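Local coordinates for protein charybdin (Charybdis maritima, PDB 2B7U) that belongs to the ribosome-inactivating proteins of plants, a family whose fold sets a mixed beta sheet against a body of alpha helices, at residues D15-T20 with T63-V68; V79-Q84 with W91-R96; Q126-I131 with V188-W193; Q139-K144 with A155-V160. All coordinates share one frame; numbering follows the deposited sequence.

Contact 1 of 4, residues D15-T20 with T63-V68; sequences DIERLT and TFRGQV
Asp15 and Thr63 form the last parallel bridge between strands 7-15 and 56-64 at one edge of the six-stranded mixed sheet of the ribosome-inactivating protein fold. Just past it Ile16 N donates to Thr63 O over 2.9 Å. Both chains then turn, 16-19 as a type I turn and 64-67 as a type I' turn. Asp15 forms an Asx turn, its OD1 accepting from Glu17 N at 2.9 Å from above the carboxylate plane. A water bridges the two segments: it accepts from Arg65 N at 2.8 Å and donates to Asp15 OD1 and Glu17 OE1, although acceptors around it outnumber its protons. The extended Glu17 chain carries OE2 to the guanidinium edge of Arg65, a long salt bridge of 3.5 Å to NE in which the two planes stand 83° apart. Phe64 meets Glu17 CA at its ring edge while Arg65 CG lies over one face. Helix 135-147 packs against this region: Ile16 rests on Leu138, Gln139 and Val142, Phe64 rests on Gln139, and Lys135 reaches back to the carbonyls of Glu17 and Leu19, just ahead of helix 21-35.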
loop_
_atom_site.group_PDB
_atom_site.type_symbol
_atom_site.label_atom_id
_atom_site.label_comp_id
_atom_site.label_asym_id
_atom_site.label_seq_id
_atom_site.Cartn_x
_atom_site.Cartn_y
_atom_site.Cartn_z
ATOM N N ASP A 15 14.121 8.662 -6.105
ATOM C CA ASP A 15 14.783 9.713 -5.337
ATOM C C ASP A 15 13.802 10.838 -5.024
ATOM O O ASP A 15 13.140 11.355 -5.912
ATOM C CB ASP A 15 16.010 10.288 -6.020
ATOM C CG ASP A 15 16.837 11.146 -5.053
ATOM O OD1 ASP A 15 16.534 12.346 -4.869
ATOM O OD2 ASP A 15 17.768 10.613 -4.400
ATOM N N ILE A 16 13.759 11.235 -3.759
ATOM C CA ILE A 16 12.772 12.173 -3.257
ATOM C C ILE A 16 13.156 13.636 -3.485
ATOM O O ILE A 16 12.278 14.485 -3.500
ATOM C CB ILE A 16 12.505 11.923 -1.731
ATOM C CG1 ILE A 16 12.297 10.439 -1.449
ATOM C CG2 ILE A 16 11.303 12.722 -1.226
ATOM C CD1 ILE A 16 11.179 9.838 -2.262
ATOM N N GLU A 17 14.438 13.941 -3.684
ATOM C CA GLU A 17 14.878 15.347 -3.717
ATOM C C GLU A 17 14.246 16.202 -4.819
ATOM O O GLU A 17 13.784 17.317 -4.548
ATOM C CB GLU A 17 16.401 15.431 -3.795
ATOM C CG GLU A 17 16.926 16.846 -3.662
ATOM C CD GLU A 17 18.427 16.931 -3.798
ATOM O OE1 GLU A 17 19.089 15.877 -3.914
ATOM O OE2 GLU A 17 18.946 18.069 -3.803
ATOM N N ARG A 18 14.219 15.682 -6.045
ATOM C CA ARG A 18 13.669 16.412 -7.207
ATOM C C ARG A 18 12.200 16.043 -7.492
ATOM O O ARG A 18 11.652 16.406 -8.538
ATOM C CB ARG A 18 14.570 16.190 -8.448
ATOM C CG ARG A 18 14.127 15.167 -9.530
ATOM C CD ARG A 18 13.738 13.809 -8.972
ATOM N NE ARG A 18 12.973 12.997 -9.930
ATOM C CZ ARG A 18 12.100 12.049 -9.582
ATOM N NH1 ARG A 18 11.857 11.802 -8.301
ATOM N NH2 ARG A 18 11.458 11.345 -10.511
ATOM N N LEU A 19 11.574 15.339 -6.553
ATOM C CA LEU A 19 10.243 14.767 -6.753
ATOM C C LEU A 19 9.216 15.870 -7.036
ATOM O O LEU A 19 9.158 16.867 -6.315
ATOM C CB LEU A 19 9.818 13.991 -5.491
ATOM C CG LEU A 19 9.268 12.565 -5.565
ATOM C CD1 LEU A 19 8.332 12.321 -4.384
ATOM C CD2 LEU A 19 8.611 12.242 -6.845
ATOM N N THR A 20 8.406 15.683 -8.077
ATOM C CA THR A 20 7.299 16.589 -8.365
ATOM C C THR A 20 6.001 15.794 -8.418
ATOM O O THR A 20 6.030 14.558 -8.434
ATOM C CB THR A 20 7.475 17.309 -9.708
ATOM O OG1 THR A 20 7.360 16.377 -10.793
ATOM C CG2 THR A 20 8.821 17.991 -9.767
ATOM N N THR A 63 15.442 7.147 -1.726
ATOM C CA THR A 63 16.703 7.825 -1.463
ATOM C C THR A 63 16.464 9.322 -1.360
ATOM O O THR A 63 15.652 9.897 -2.094
ATOM C CB THR A 63 17.698 7.530 -2.574
ATOM O OG1 THR A 63 18.056 6.136 -2.558
ATOM C CG2 THR A 63 18.915 8.338 -2.397
ATOM N N PHE A 64 17.189 9.967 -0.444
ATOM C CA PHE A 64 17.154 11.409 -0.318
ATOM C C PHE A 64 18.504 11.920 0.154
ATOM O O PHE A 64 18.891 11.656 1.289
ATOM C CB PHE A 64 16.100 11.843 0.694
ATOM C CG PHE A 64 16.049 13.330 0.897
ATOM C CD1 PHE A 64 15.804 14.166 -0.170
ATOM C CD2 PHE A 64 16.253 13.882 2.139
ATOM C CE1 PHE A 64 15.772 15.537 0.006
ATOM C CE2 PHE A 64 16.224 15.267 2.316
ATOM C CZ PHE A 64 15.977 16.078 1.261
ATOM N N ARG A 65 19.197 12.655 -0.706
ATOM C CA ARG A 65 20.480 13.292 -0.362
ATOM C C ARG A 65 21.450 12.319 0.330
ATOM O O ARG A 65 22.021 12.625 1.374
ATOM C CB ARG A 65 20.258 14.544 0.498
ATOM C CG ARG A 65 19.520 15.637 -0.242
ATOM C CD ARG A 65 19.424 16.934 0.549
ATOM N NE ARG A 65 18.810 17.966 -0.282
ATOM C CZ ARG A 65 18.093 18.997 0.169
ATOM N NH1 ARG A 65 17.593 19.876 -0.707
ATOM N NH2 ARG A 65 17.869 19.170 1.468
ATOM N N GLY A 66 21.612 11.135 -0.254
ATOM C CA GLY A 66 22.569 10.141 0.237
ATOM C C GLY A 66 22.057 9.202 1.330
ATOM O O GLY A 66 22.790 8.297 1.764
ATOM N N GLN A 67 20.840 9.456 1.813
ATOM C CA GLN A 67 20.170 8.669 2.820
ATOM C C GLN A 67 19.252 7.706 2.109
ATOM O O GLN A 67 18.594 8.095 1.147
ATOM C CB GLN A 67 19.351 9.590 3.698
ATOM C CG GLN A 67 20.190 10.668 4.364
ATOM C CD GLN A 67 19.329 11.715 5.038
ATOM O OE1 GLN A 67 18.844 12.650 4.383
ATOM N NE2 GLN A 67 19.166 11.600 6.347
ATOM N N VAL A 68 19.204 6.469 2.572
ATOM C CA VAL A 68 18.457 5.447 1.833
ATOM C C VAL A 68 17.787 4.473 2.782
ATOM O O VAL A 68 18.303 4.124 3.845
ATOM C CB VAL A 68 19.382 4.616 0.877
ATOM C CG1 VAL A 68 20.245 5.512 0.056
ATOM C CG2 VAL A 68 20.245 3.646 1.632
HETATM O O HOH W 1 18.803 13.261 -3.432
#

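Contact 2 of 4, residues V79-Q84 with W91-R96; sequences VLRGYQ and WLELER
Trp91 and Gln84 face each other across a non-hydrogen-bonded pair of the beta hairpin 80-84/91-93, with the indole turned so that one face of its six-membered ring is presented to the glutamine. Gln84 CB sits 3.7 Å from the centroid of that ring and only 5° off its normal, a CH-pi contact over the centre of the face. The extended glutamine chain then carries its amide along the indole, the planes 24° apart. On the other side of the sheet, Tyr83 and Leu92 lie side by side and point the same way, with CE2 of Tyr83 3.6 Å from Leu92 CB. The tyrosine CG stands between its backbone N and carbonyl carbon (chi1 76°), which lays the ring alongside the leucine. Their backbones are joined by a reciprocal pair of N-H...O bonds.

Arg81 reaches the partner chain differently. Its chain bends at chi2 and chi3 and swings the guanidinium round to the carbonyls beyond the strand end. NH1 donates to both Leu94 O and Glu95 O, each 2.9 Å away; both oxygens lie near the guanidinium plane, whereas the nitrogen stands above the plane of each carbonyl. NE is held by His74. Arg72 of the adjoining strand is opposed by Arg81 and Gly82 together in a classic beta bulge and also makes a cation-pi contact with Trp91. Arg81 O receives Leu94 N at 2.8 Å. Glu93 sends its carboxylate to Ser108 and the backbone of Leu104 and Ile105. At the start of the hairpin Leu80 CD2 touches Leu94 CD1 at 3.9 Å, and the buried Leu80 O has no polar partner in the model.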
loop_
_atom_site.group_PDB
_atom_site.type_symbol
_atom_site.label_atom_id
_atom_site.label_comp_id
_atom_site.label_asym_id
_atom_site.label_seq_id
_atom_site.Cartn_x
_atom_site.Cartn_y
_atom_site.Cartn_z
ATOM N N VAL A 79 0.836 -5.037 1.511
ATOM C CA VAL A 79 1.098 -4.791 2.908
ATOM C C VAL A 79 2.618 -4.689 3.141
ATOM O O VAL A 79 3.409 -5.510 2.677
ATOM C CB VAL A 79 0.486 -5.892 3.781
ATOM C CG1 VAL A 79 0.909 -5.771 5.218
ATOM C CG2 VAL A 79 -1.041 -5.845 3.707
ATOM N N LEU A 80 3.010 -3.660 3.869
ATOM C CA LEU A 80 4.418 -3.455 4.204
ATOM C C LEU A 80 4.867 -4.561 5.169
ATOM O O LEU A 80 4.192 -4.857 6.162
ATOM C CB LEU A 80 4.580 -2.049 4.808
ATOM C CG LEU A 80 5.917 -1.333 4.613
ATOM C CD1 LEU A 80 5.735 0.170 4.658
ATOM C CD2 LEU A 80 6.892 -1.795 5.690
ATOM N N ARG A 81 6.007 -5.195 4.899
ATOM C CA ARG A 81 6.487 -6.260 5.780
ATOM C C ARG A 81 7.770 -5.944 6.540
ATOM O O ARG A 81 8.019 -6.503 7.623
ATOM C CB ARG A 81 6.687 -7.559 4.996
ATOM C CG ARG A 81 7.077 -8.805 5.823
ATOM C CD ARG A 81 6.187 -9.028 7.007
ATOM N NE ARG A 81 4.781 -9.144 6.634
ATOM C CZ ARG A 81 3.760 -8.853 7.440
ATOM N NH1 ARG A 81 3.972 -8.453 8.691
ATOM N NH2 ARG A 81 2.520 -8.982 7.011
ATOM N N GLY A 82 8.616 -5.081 5.987
ATOM C CA GLY A 82 9.869 -4.760 6.660
ATOM C C GLY A 82 10.642 -3.688 5.942
ATOM O O GLY A 82 10.238 -3.232 4.895
ATOM N N TYR A 83 11.742 -3.273 6.547
ATOM C CA TYR A 83 12.602 -2.270 5.928
ATOM C C TYR A 83 14.040 -2.455 6.401
ATOM O O TYR A 83 14.308 -3.091 7.432
ATOM C CB TYR A 83 12.095 -0.859 6.197
ATOM C CG TYR A 83 12.399 -0.395 7.591
ATOM C CD1 TYR A 83 13.540 0.346 7.879
ATOM C CD2 TYR A 83 11.541 -0.709 8.647
ATOM C CE1 TYR A 83 13.832 0.734 9.187
ATOM C CE2 TYR A 83 11.825 -0.314 9.958
ATOM C CZ TYR A 83 12.959 0.423 10.208
ATOM O OH TYR A 83 13.252 0.812 11.499
ATOM N N GLN A 84 14.951 -1.893 5.619
ATOM C CA GLN A 84 16.376 -2.027 5.887
ATOM C C GLN A 84 17.002 -0.711 6.337
ATOM O O GLN A 84 16.841 0.310 5.673
ATOM C CB GLN A 84 17.096 -2.479 4.629
ATOM C CG GLN A 84 18.524 -2.906 4.904
ATOM C CD GLN A 84 19.239 -3.469 3.708
ATOM O OE1 GLN A 84 20.023 -4.426 3.842
ATOM N NE2 GLN A 84 19.022 -2.877 2.556
ATOM N N TRP A 91 17.798 -5.632 8.750
ATOM C CA TRP A 91 16.376 -5.710 8.408
ATOM C C TRP A 91 15.509 -5.749 9.651
ATOM O O TRP A 91 15.799 -6.496 10.592
ATOM C CB TRP A 91 16.096 -6.955 7.571
ATOM C CG TRP A 91 16.493 -6.776 6.164
ATOM C CD1 TRP A 91 17.652 -7.178 5.581
ATOM C CD2 TRP A 91 15.725 -6.140 5.131
ATOM N NE1 TRP A 91 17.655 -6.837 4.253
ATOM C CE2 TRP A 91 16.490 -6.193 3.947
ATOM C CE3 TRP A 91 14.469 -5.530 5.087
ATOM C CZ2 TRP A 91 16.023 -5.663 2.724
ATOM C CZ3 TRP A 91 14.024 -4.991 3.885
ATOM C CH2 TRP A 91 14.804 -5.057 2.721
ATOM N N LEU A 92 14.476 -4.913 9.647
ATOM C CA LEU A 92 13.433 -4.905 10.659
ATOM C C LEU A 92 12.175 -5.413 9.998
ATOM O O LEU A 92 11.890 -5.036 8.870
ATOM C CB LEU A 92 13.161 -3.491 11.152
ATOM C CG LEU A 92 14.177 -2.788 12.049
ATOM C CD1 LEU A 92 14.418 -3.625 13.285
ATOM C CD2 LEU A 92 15.448 -2.477 11.306
ATOM N N GLU A 93 11.412 -6.237 10.710
ATOM C CA GLU A 93 10.226 -6.855 10.161
ATOM C C GLU A 93 9.009 -6.629 11.056
ATOM O O GLU A 93 9.091 -6.800 12.274
ATOM C CB GLU A 93 10.500 -8.364 9.975
ATOM C CG GLU A 93 9.323 -9.157 9.504
ATOM C CD GLU A 93 9.649 -10.589 9.133
ATOM O OE1 GLU A 93 8.670 -11.370 9.002
ATOM O OE2 GLU A 93 10.841 -10.932 8.968
ATOM N N LEU A 94 7.884 -6.284 10.439
ATOM C CA LEU A 94 6.631 -6.033 11.140
ATOM C C LEU A 94 5.975 -7.355 11.500
ATOM O O LEU A 94 6.051 -8.323 10.754
ATOM C CB LEU A 94 5.680 -5.191 10.276
ATOM C CG LEU A 94 6.088 -3.712 10.163
ATOM C CD1 LEU A 94 7.200 -3.486 9.155
ATOM C CD2 LEU A 94 4.888 -2.832 9.780
ATOM N N GLU A 95 5.354 -7.393 12.665
ATOM C CA GLU A 95 4.625 -8.573 13.121
ATOM C C GLU A 95 3.482 -8.950 12.184
ATOM O O GLU A 95 3.027 -8.128 11.426
ATOM C CB GLU A 95 4.053 -8.303 14.520
ATOM C CG GLU A 95 5.097 -8.226 15.620
ATOM C CD GLU A 95 4.537 -7.644 16.916
ATOM O OE1 GLU A 95 5.191 -7.769 17.972
ATOM O OE2 GLU A 95 3.452 -7.042 16.883
ATOM N N ARG A 96 3.012 -10.197 12.326
ATOM C CA ARG A 96 1.908 -10.852 11.572
ATOM C C ARG A 96 2.523 -12.007 10.784
ATOM O O ARG A 96 2.887 -13.002 11.393
ATOM C CB ARG A 96 1.102 -9.901 10.696
ATOM C CG ARG A 96 0.414 -8.782 11.478
ATOM C CD ARG A 96 -0.805 -9.227 12.253
ATOM N NE ARG A 96 -2.001 -8.621 11.683
ATOM C CZ ARG A 96 -2.242 -7.309 11.651
ATOM N NH1 ARG A 96 -1.368 -6.433 12.128
ATOM N NH2 ARG A 96 -3.365 -6.871 11.100
#

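Contact 3 of 4, residues Q126-I131 with V188-W193; sequences QDILDI and VKLPQW
Leu129, in the 3-10 turn 128-130, comes beside Leu190, in the extended run that leads through the N-cap residue Pro191 into helix 192-199, and their CA atoms are 5.9 Å apart. No direct hydrogen bond joins the two backbones; a water does that work. It accepts from Leu190 N at 2.8 Å and donates to Ile131 O at 2.8 Å and, more weakly, to Leu129 O. More acceptors surround it than it has protons, so not every one of these bonds need be made at once.

Leu129 carries most of the side-chain contact and divides it between its two methyls. With CG beside the backbone N (chi1 -64°), the two branches are left to meet different partners. CD2 comes to 3.4 Å from Leu190 O and 4.0 Å from Leu190 CD2, where the two leucines meet at a slant. CD1 goes to the aliphatic part of Gln192, whose extended chain passes at about a right angle and brings CG within 3.8 Å. Ile128 adds its CG2, 4.2 Å from Leu190 CD2. Thus a single leucine methyl, Leu190 CD2, is touched by both neighbours in the 3-10 turn.

The loop between helices 117-124 and 135-147 is in this way laid against the start of helix 192-199, where Ile128 and Leu129 also reach Gln195. Ile128 and Ile131 also pack on Ile159 of the long helix 151-170, and Leu190 turns to Phe178 of helix 172-180.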
loop_
_atom_site.group_PDB
_atom_site.type_symbol
_atom_site.label_atom_id
_atom_site.label_comp_id
_atom_site.label_asym_id
_atom_site.label_seq_id
_atom_site.Cartn_x
_atom_site.Cartn_y
_atom_site.Cartn_z
ATOM N N GLN A 126 0.436 8.540 17.464
ATOM C CA GLN A 126 -0.051 9.617 16.605
ATOM C C GLN A 126 -1.035 9.032 15.606
ATOM O O GLN A 126 -0.791 7.955 15.072
ATOM C CB GLN A 126 1.108 10.277 15.858
ATOM C CG GLN A 126 0.677 11.483 15.014
ATOM C CD GLN A 126 1.834 12.374 14.586
ATOM O OE1 GLN A 126 3.004 12.026 14.737
ATOM N NE2 GLN A 126 1.506 13.541 14.049
ATOM N N ASP A 127 -2.128 9.760 15.365
ATOM C CA ASP A 127 -3.199 9.313 14.466
ATOM C C ASP A 127 -2.816 9.457 12.988
ATOM O O ASP A 127 -2.114 10.403 12.608
ATOM C CB ASP A 127 -4.475 10.111 14.741
ATOM C CG ASP A 127 -5.005 9.907 16.157
ATOM O OD1 ASP A 127 -5.498 10.897 16.760
ATOM O OD2 ASP A 127 -4.928 8.756 16.667
ATOM N N ILE A 128 -3.282 8.521 12.161
ATOM C CA ILE A 128 -3.004 8.554 10.719
ATOM C C ILE A 128 -3.436 9.894 10.115
ATOM O O ILE A 128 -2.735 10.453 9.272
ATOM C CB ILE A 128 -3.670 7.350 9.968
ATOM C CG1 ILE A 128 -2.689 6.182 9.842
ATOM C CG2 ILE A 128 -4.094 7.695 8.540
ATOM C CD1 ILE A 128 -2.154 5.698 11.123
ATOM N N LEU A 129 -4.567 10.414 10.572
ATOM C CA LEU A 129 -5.105 11.659 10.047
ATOM C C LEU A 129 -4.371 12.910 10.536
ATOM O O LEU A 129 -4.635 13.998 10.026
ATOM C CB LEU A 129 -6.603 11.766 10.362
ATOM C CG LEU A 129 -7.489 10.697 9.709
ATOM C CD1 LEU A 129 -8.956 10.922 10.060
ATOM C CD2 LEU A 129 -7.322 10.638 8.182
ATOM N N ASP A 130 -3.451 12.762 11.495
ATOM C CA ASP A 130 -2.741 13.907 12.070
ATOM C C ASP A 130 -1.293 13.963 11.593
ATOM O O ASP A 130 -0.493 14.776 12.077
ATOM C CB ASP A 130 -2.805 13.852 13.602
ATOM C CG ASP A 130 -4.191 14.214 14.148
ATOM O OD1 ASP A 130 -4.946 14.973 13.487
ATOM O OD2 ASP A 130 -4.532 13.747 15.264
ATOM N N ILE A 131 -0.962 13.088 10.648
ATOM C CA ILE A 131 0.373 12.996 10.078
ATOM C C ILE A 131 0.387 13.686 8.720
ATOM O O ILE A 131 -0.593 13.629 7.974
ATOM C CB ILE A 131 0.779 11.505 9.950
ATOM C CG1 ILE A 131 0.994 10.911 11.344
ATOM C CG2 ILE A 131 2.024 11.324 9.075
ATOM C CD1 ILE A 131 1.164 9.421 11.371
ATOM N N VAL A 188 0.101 18.390 4.417
ATOM C CA VAL A 188 -0.907 17.806 3.559
ATOM C C VAL A 188 -1.528 16.693 4.371
ATOM O O VAL A 188 -0.841 15.732 4.711
ATOM C CB VAL A 188 -0.277 17.230 2.287
ATOM C CG1 VAL A 188 -1.315 16.479 1.454
ATOM C CG2 VAL A 188 0.373 18.349 1.485
ATOM N N LYS A 189 -2.800 16.845 4.723
ATOM C CA LYS A 189 -3.513 15.800 5.460
ATOM C C LYS A 189 -4.284 14.900 4.508
ATOM O O LYS A 189 -4.621 15.300 3.388
ATOM C CB LYS A 189 -4.483 16.388 6.496
ATOM C CG LYS A 189 -5.784 16.971 5.931
ATOM C CD LYS A 189 -6.894 16.974 6.979
ATOM C CE LYS A 189 -8.161 17.659 6.476
ATOM N NZ LYS A 189 -8.782 16.985 5.302
ATOM N N LEU A 190 -4.570 13.689 4.966
ATOM C CA LEU A 190 -5.417 12.767 4.225
ATOM C C LEU A 190 -6.867 13.058 4.601
ATOM O O LEU A 190 -7.186 13.028 5.779
ATOM C CB LEU A 190 -5.056 11.345 4.627
ATOM C CG LEU A 190 -5.863 10.202 4.013
ATOM C CD1 LEU A 190 -5.390 9.899 2.601
ATOM C CD2 LEU A 190 -5.747 8.979 4.886
ATOM N N PRO A 191 -7.745 13.344 3.616
ATOM C CA PRO A 191 -9.162 13.527 3.929
ATOM C C PRO A 191 -9.754 12.288 4.594
ATOM O O PRO A 191 -9.420 11.181 4.212
ATOM C CB PRO A 191 -9.798 13.768 2.560
ATOM C CG PRO A 191 -8.680 14.282 1.717
ATOM C CD PRO A 191 -7.483 13.560 2.182
ATOM N N GLN A 192 -10.630 12.480 5.575
ATOM C CA GLN A 192 -11.189 11.357 6.328
ATOM C C GLN A 192 -11.927 10.372 5.418
ATOM O O GLN A 192 -11.892 9.162 5.653
ATOM C CB GLN A 192 -12.116 11.852 7.456
ATOM C CG GLN A 192 -12.458 10.755 8.474
ATOM C CD GLN A 192 -13.031 11.305 9.778
ATOM O OE1 GLN A 192 -12.839 10.718 10.853
ATOM N NE2 GLN A 192 -13.743 12.417 9.687
ATOM N N TRP A 193 -12.584 10.864 4.371
ATOM C CA TRP A 193 -13.325 9.963 3.491
ATOM C C TRP A 193 -12.394 8.982 2.775
ATOM O O TRP A 193 -12.760 7.828 2.500
ATOM C CB TRP A 193 -14.194 10.736 2.509
ATOM C CG TRP A 193 -13.533 11.379 1.328
ATOM C CD1 TRP A 193 -13.071 12.671 1.241
ATOM C CD2 TRP A 193 -13.305 10.784 0.053
ATOM N NE1 TRP A 193 -12.565 12.898 -0.018
ATOM C CE2 TRP A 193 -12.703 11.759 -0.768
ATOM C CE3 TRP A 193 -13.549 9.519 -0.481
ATOM C CZ2 TRP A 193 -12.346 11.499 -2.088
ATOM C CZ3 TRP A 193 -13.203 9.277 -1.795
ATOM C CH2 TRP A 193 -12.605 10.257 -2.576
HETATM O O HOH W 2 -3.348 13.366 7.455
#

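Contact 4 of 4, residues Q139-K144 with A155-V160; sequences QDAVSK and ARSLIV
Between Ala141 and Ser157 no ring, amide or guanidinium face is in play, and the flat groups that count are backbone peptides, each met at its carbonyl oxygen by a beta carbon. Ala141 O lies 3.8 Å from Ser157 CB, and in return Ser157 O lies 3.9 Å from Ala141 CB. The close approach is consistent with two small residues pointing at each other's helix: their CA atoms are 4.4 Å apart, and the axes of the two segments pass at 8.8 Å.

The serine hydroxyl is turned beside its own backbone N (chi1 -62°), which directs OG back along the helix to a hydrogen bond with Asp153 O. Across the contact OG makes no hydrogen bond and offers only van der Waals contact, at 3.4 Å to Lys144 CB and 3.6 Å to Ala141 CA.

Helices 135-147 and 151-170 follow one another in the helical body of the ribosome-inactivating protein fold, joined by a short link, and their segments 139-144 and 155-160 run at 133° to each other. About one turn further along each helix, another residue extends the contact. The buried Val160 puts CG1, anti to the backbone N, 4.2 Å from Ala141 CB. The exposed Lys144 lays CB against the serine, then bends at chi2 and chi4 and sends NZ toward Asp153 in a long, weak ion pair. Away from this junction Val142 turns to Leu62 and Phe64 of strand 56-64, while Ala155 rests on Ala123 and Ala124 of helix 117-124.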
loop_
_atom_site.group_PDB
_atom_site.type_symbol
_atom_site.label_atom_id
_atom_site.label_comp_id
_atom_site.label_asym_id
_atom_site.label_seq_id
_atom_site.Cartn_x
_atom_site.Cartn_y
_atom_site.Cartn_z
ATOM N N GLN A 139 10.670 13.030 2.847
ATOM C CA GLN A 139 12.081 13.208 3.061
ATOM C C GLN A 139 12.454 12.837 4.495
ATOM O O GLN A 139 13.422 12.100 4.742
ATOM C CB GLN A 139 12.465 14.656 2.758
ATOM C CG GLN A 139 12.453 14.998 1.273
ATOM C CD GLN A 139 12.645 16.494 0.975
ATOM O OE1 GLN A 139 12.611 16.904 -0.186
ATOM N NE2 GLN A 139 12.838 17.299 2.008
ATOM N N ASP A 140 11.665 13.323 5.440
ATOM C CA ASP A 140 11.898 13.014 6.846
ATOM C C ASP A 140 11.755 11.519 7.134
ATOM O O ASP A 140 12.493 10.940 7.931
ATOM C CB ASP A 140 10.932 13.812 7.725
ATOM C CG ASP A 140 11.102 15.305 7.579
ATOM O OD1 ASP A 140 12.217 15.759 7.200
ATOM O OD2 ASP A 140 10.110 16.031 7.835
ATOM N N ALA A 141 10.785 10.885 6.493
ATOM C CA ALA A 141 10.587 9.461 6.677
ATOM C C ALA A 141 11.777 8.653 6.226
ATOM O O ALA A 141 12.184 7.726 6.921
ATOM C CB ALA A 141 9.359 9.000 5.924
ATOM N N VAL A 142 12.341 8.956 5.065
ATOM C CA VAL A 142 13.527 8.160 4.679
ATOM C C VAL A 142 14.721 8.436 5.605
ATOM O O VAL A 142 15.437 7.514 5.977
ATOM C CB VAL A 142 13.870 8.057 3.131
ATOM C CG1 VAL A 142 12.763 8.592 2.194
ATOM C CG2 VAL A 142 15.254 8.460 2.802
ATOM N N SER A 143 14.892 9.684 6.042
ATOM C CA SER A 143 15.967 9.999 6.987
ATOM C C SER A 143 15.848 9.197 8.273
ATOM O O SER A 143 16.822 8.646 8.778
ATOM C CB SER A 143 15.963 11.489 7.312
ATOM O OG SER A 143 16.186 12.243 6.151
ATOM N N LYS A 144 14.635 9.112 8.812
ATOM C CA LYS A 144 14.438 8.389 10.049
ATOM C C LYS A 144 14.604 6.885 9.858
ATOM O O LYS A 144 15.229 6.219 10.659
ATOM C CB LYS A 144 13.062 8.695 10.628
ATOM C CG LYS A 144 12.917 10.116 11.109
ATOM C CD LYS A 144 13.741 10.396 12.349
ATOM C CE LYS A 144 13.458 11.811 12.899
ATOM N NZ LYS A 144 12.017 12.205 12.799
ATOM N N ALA A 155 7.660 3.945 13.384
ATOM C CA ALA A 155 6.246 3.711 13.074
ATOM C C ALA A 155 5.649 4.887 12.288
ATOM O O ALA A 155 4.918 4.692 11.297
ATOM C CB ALA A 155 5.470 3.464 14.334
ATOM N N ARG A 156 5.974 6.114 12.679
ATOM C CA ARG A 156 5.437 7.273 11.978
ATOM C C ARG A 156 5.904 7.270 10.534
ATOM O O ARG A 156 5.147 7.524 9.589
ATOM C CB ARG A 156 5.862 8.575 12.645
ATOM C CG ARG A 156 5.199 9.802 12.016
ATOM C CD ARG A 156 5.710 11.091 12.652
ATOM N NE ARG A 156 4.833 12.225 12.363
ATOM C CZ ARG A 156 4.770 12.847 11.188
ATOM N NH1 ARG A 156 3.928 13.876 11.013
ATOM N NH2 ARG A 156 5.549 12.445 10.189
ATOM N N SER A 157 7.184 6.981 10.354
ATOM C CA SER A 157 7.763 6.983 9.048
ATOM C C SER A 157 7.167 5.885 8.160
ATOM O O SER A 157 6.974 6.098 6.957
ATOM C CB SER A 157 9.268 6.823 9.163
ATOM O OG SER A 157 9.823 7.918 9.870
ATOM N N LEU A 158 6.926 4.708 8.742
ATOM C CA LEU A 158 6.276 3.620 8.003
ATOM C C LEU A 158 4.830 3.959 7.610
ATOM O O LEU A 158 4.373 3.561 6.518
ATOM C CB LEU A 158 6.363 2.311 8.802
ATOM C CG LEU A 158 7.775 1.710 8.914
ATOM C CD1 LEU A 158 7.812 0.537 9.929
ATOM C CD2 LEU A 158 8.342 1.228 7.556
ATOM N N ILE A 159 4.132 4.742 8.440
ATOM C CA ILE A 159 2.816 5.236 8.060
ATOM C C ILE A 159 2.920 6.116 6.804
ATOM O O ILE A 159 2.145 5.971 5.866
ATOM C CB ILE A 159 2.136 6.024 9.193
ATOM C CG1 ILE A 159 1.835 5.095 10.354
ATOM C CG2 ILE A 159 0.876 6.676 8.697
ATOM C CD1 ILE A 159 1.513 5.766 11.633
ATOM N N VAL A 160 3.889 7.031 6.799
ATOM C CA VAL A 160 4.041 7.904 5.650
ATOM C C VAL A 160 4.337 7.089 4.379
ATOM O O VAL A 160 3.724 7.300 3.324
ATOM C CB VAL A 160 5.151 8.969 5.911
ATOM C CG1 VAL A 160 5.471 9.715 4.654
ATOM C CG2 VAL A 160 4.690 9.919 7.000
#

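Overall arrangement
Contacts 2 and 4 are buried, contacts 1 and 3 only partly so. Contacts 1 and 2 both belong to the mixed sheet, the first at its outer strand and the second further across; strand 67-74, which starts in contact 1, neighbours strand 80-84 of contact 2. The helices paired in contact 4 connect the rest: helix 135-147 reaches contact 1, and helix 151-170 reaches contacts 2 and 3, with Leu158 meeting Leu80, Tyr83 and Leu94 of the hairpin. Chemistry follows place. Contact 1 adds water and a salt bridge to one direct backbone bond, contact 3 has water and no direct bond, contact 2 has several direct bonds, and the helix pair relies on close small residues.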